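Local coordinates for glutamic acid/alanine-rich protein (Trypanosoma congolense, PDB 2Y44) that forms an elongated helical-bundle ectodomain on the surface of the trypanosome and probably contributes to the parasite's cell-surface coat, at residues A[127-130]-A[131-135]. Sequence-based numbering, arbitrary orientation.
Sequences AEVT and SKSLE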
ATOM      1  N   ALA A 127      -9.579  -4.935  -7.827  1.00 30.94           N
ATOM      2  CA  ALA A 127      -8.204  -4.774  -8.305  1.00 33.48           C
ATOM      3  C   ALA A 127      -7.716  -3.369  -7.990  1.00 34.65           C
ATOM      4  O   ALA A 127      -8.506  -2.422  -7.942  1.00 36.91           O
ATOM      5  CB  ALA A 127      -8.113  -5.057  -9.799  1.00 34.80           C
ATOM      6  N   GLU A 128      -6.418  -3.237  -7.728  1.00 37.08           N
ATOM      7  CA  GLU A 128      -5.771  -1.922  -7.716  1.00 37.03           C
ATOM      8  C   GLU A 128      -6.412  -0.985  -6.699  1.00 34.08           C
ATOM      9  O   GLU A 128      -6.750   0.166  -7.021  1.00 36.42           O
ATOM     10  CB  GLU A 128      -5.822  -1.281  -9.101  1.00 38.32           C
ATOM     11  CG  GLU A 128      -4.984  -2.004 -10.160  1.00 42.57           C
ATOM     12  CD  GLU A 128      -4.804  -1.160 -11.398  1.00 47.14           C
ATOM     13  OE1 GLU A 128      -4.921   0.082 -11.278  1.00 46.16           O
ATOM     14  OE2 GLU A 128      -4.566  -1.729 -12.492  1.00 52.73           O
ATOM     15  N   VAL A 129      -6.595  -1.494  -5.484  1.00 29.41           N
ATOM     16  CA  VAL A 129      -7.199  -0.727  -4.394  1.00 26.47           C
ATOM     17  C   VAL A 129      -6.198   0.359  -3.992  1.00 24.81           C
ATOM     18  O   VAL A 129      -4.989   0.106  -3.924  1.00 23.15           O
ATOM     19  CB  VAL A 129      -7.534  -1.657  -3.177  1.00 26.80           C
ATOM     20  CG1 VAL A 129      -6.328  -2.503  -2.837  1.00 29.44           C
ATOM     21  CG2 VAL A 129      -7.955  -0.866  -1.949  1.00 26.11           C
ATOM     22  N   THR A 130      -6.691   1.584  -3.832  1.00 20.19           N
ATOM     23  CA  THR A 130      -5.878   2.685  -3.360  1.00 19.81           C
ATOM     24  C   THR A 130      -6.554   3.351  -2.164  1.00 19.23           C
ATOM     25  O   THR A 130      -7.722   3.091  -1.862  1.00 20.38           O
ATOM     26  CB  THR A 130      -5.716   3.738  -4.450  1.00 20.56           C
ATOM     27  OG1 THR A 130      -7.005   4.231  -4.818  1.00 19.24           O
ATOM     28  CG2 THR A 130      -5.069   3.139  -5.710  1.00 23.34           C
ATOM     29  N   SER A 131      -5.843   4.224  -1.477  1.00 18.15           N
ATOM     30  CA  SER A 131      -6.506   4.940  -0.392  1.00 18.89           C
ATOM     31  C   SER A 131      -7.727   5.695  -0.933  1.00 16.27           C
ATOM     32  O   SER A 131      -8.730   5.863  -0.239  1.00 18.06           O
ATOM     33  CB  SER A 131      -5.523   5.880   0.304  1.00 18.55           C
ATOM     34  OG  SER A 131      -5.005   6.798  -0.658  1.00 19.39           O
ATOM     35  N   LYS A 132      -7.650   6.176  -2.166  1.00 17.08           N
ATOM     36  CA  LYS A 132      -8.796   6.883  -2.771  1.00 17.75           C
ATOM     37  C   LYS A 132      -9.985   5.941  -3.061  1.00 17.39           C
ATOM     38  O   LYS A 132     -11.116   6.259  -2.737  1.00 16.67           O
ATOM     39  CB  LYS A 132      -8.389   7.564  -4.085  1.00 18.07           C
ATOM     40  CG  LYS A 132      -9.512   8.406  -4.667  1.00 26.25           C
ATOM     41  CD  LYS A 132      -9.317   8.700  -6.153  1.00 36.59           C
ATOM     42  CE  LYS A 132      -8.687  10.063  -6.373  1.00 41.16           C
ATOM     43  NZ  LYS A 132      -8.280  10.241  -7.799  1.00 44.65           N
ATOM     44  N   SER A 133      -9.739   4.794  -3.689  1.00 17.01           N
ATOM     45  CA  SER A 133     -10.872   3.875  -4.015  1.00 15.38           C
ATOM     46  C   SER A 133     -11.528   3.303  -2.746  1.00 14.48           C
ATOM     47  O   SER A 133     -12.758   3.163  -2.658  1.00 14.61           O
ATOM     48  CB  SER A 133     -10.439   2.727  -4.922  1.00 15.66           C
ATOM     49  OG  SER A 133      -9.515   1.876  -4.252  1.00 19.00           O
ATOM     50  N   LEU A 134     -10.695   3.046  -1.751  1.00 14.92           N
ATOM     51  CA  LEU A 134     -11.156   2.567  -0.447  1.00 15.37           C
ATOM     52  C   LEU A 134     -11.965   3.660   0.276  1.00 15.43           C
ATOM     53  O   LEU A 134     -13.094   3.411   0.696  1.00 16.63           O
ATOM     54  CB  LEU A 134      -9.937   2.151   0.356  1.00 17.14           C
ATOM     55  CG  LEU A 134     -10.054   1.744   1.797  1.00 23.12           C
ATOM     56  CD1 LEU A 134     -10.875   0.453   1.781  1.00 20.16           C
ATOM     57  CD2 LEU A 134      -8.606   1.474   2.328  1.00 22.82           C
ATOM     58  N   GLU A 135     -11.468   4.904   0.284  1.00 16.12           N
ATOM     59  CA  GLU A 135     -12.254   5.984   0.898  1.00 16.03           C
ATOM     60  C   GLU A 135     -13.600   6.176   0.197  1.00 15.89           C
ATOM     61  O   GLU A 135     -14.633   6.418   0.837  1.00 16.16           O
ATOM     62  CB  GLU A 135     -11.455   7.296   0.875  1.00 16.21           C
ATOM     63  CG  GLU A 135     -12.152   8.435   1.599  1.00 19.76           C
ATOM     64  CD  GLU A 135     -11.211   9.615   1.809  1.00 33.72           C
ATOM     65  OE1 GLU A 135     -10.830  10.265   0.811  1.00 35.96           O
ATOM     66  OE2 GLU A 135     -10.832   9.872   2.963  1.00 36.62           O
TER
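T130 and S133 form a capping box at the start of helix 131-144, with T130 as the N-cap residue. Two reciprocal bonds define it. The S133 backbone N donates to T130 OG1 at 3.0 Å, and the T130 backbone N donates to S133 OG at 2.9 Å. Both are close to straight. Each hydroxyl oxygen lies between its own backbone N and carbonyl carbon (chi1 60° for T130, 65° for S133), which turns it onto the other residue's N-H. T130 OG1 thus serves an amide of the first helical turn. S133 OG also accepts from Q14 NE2, so two N-H groups hold it.

The backbone adds the first helical bond, from L134 N to T130 O at 3.0 Å. E135 N to S131 O continues the pattern.

Apolar contact is slight. V129 CG2 lies 4.3 Å from L134 CB.

The cap starts helix 131-144 where the loop after helix 113-120 ends, and it faces three other helices. V129 and L134 both touch Q14 of helix 2-16 and also reach helix 18-53, at A21 and L18 respectively. On helix 149-183, E167 accepts a hydrogen bond from S131 OG, and F159 packs on L134.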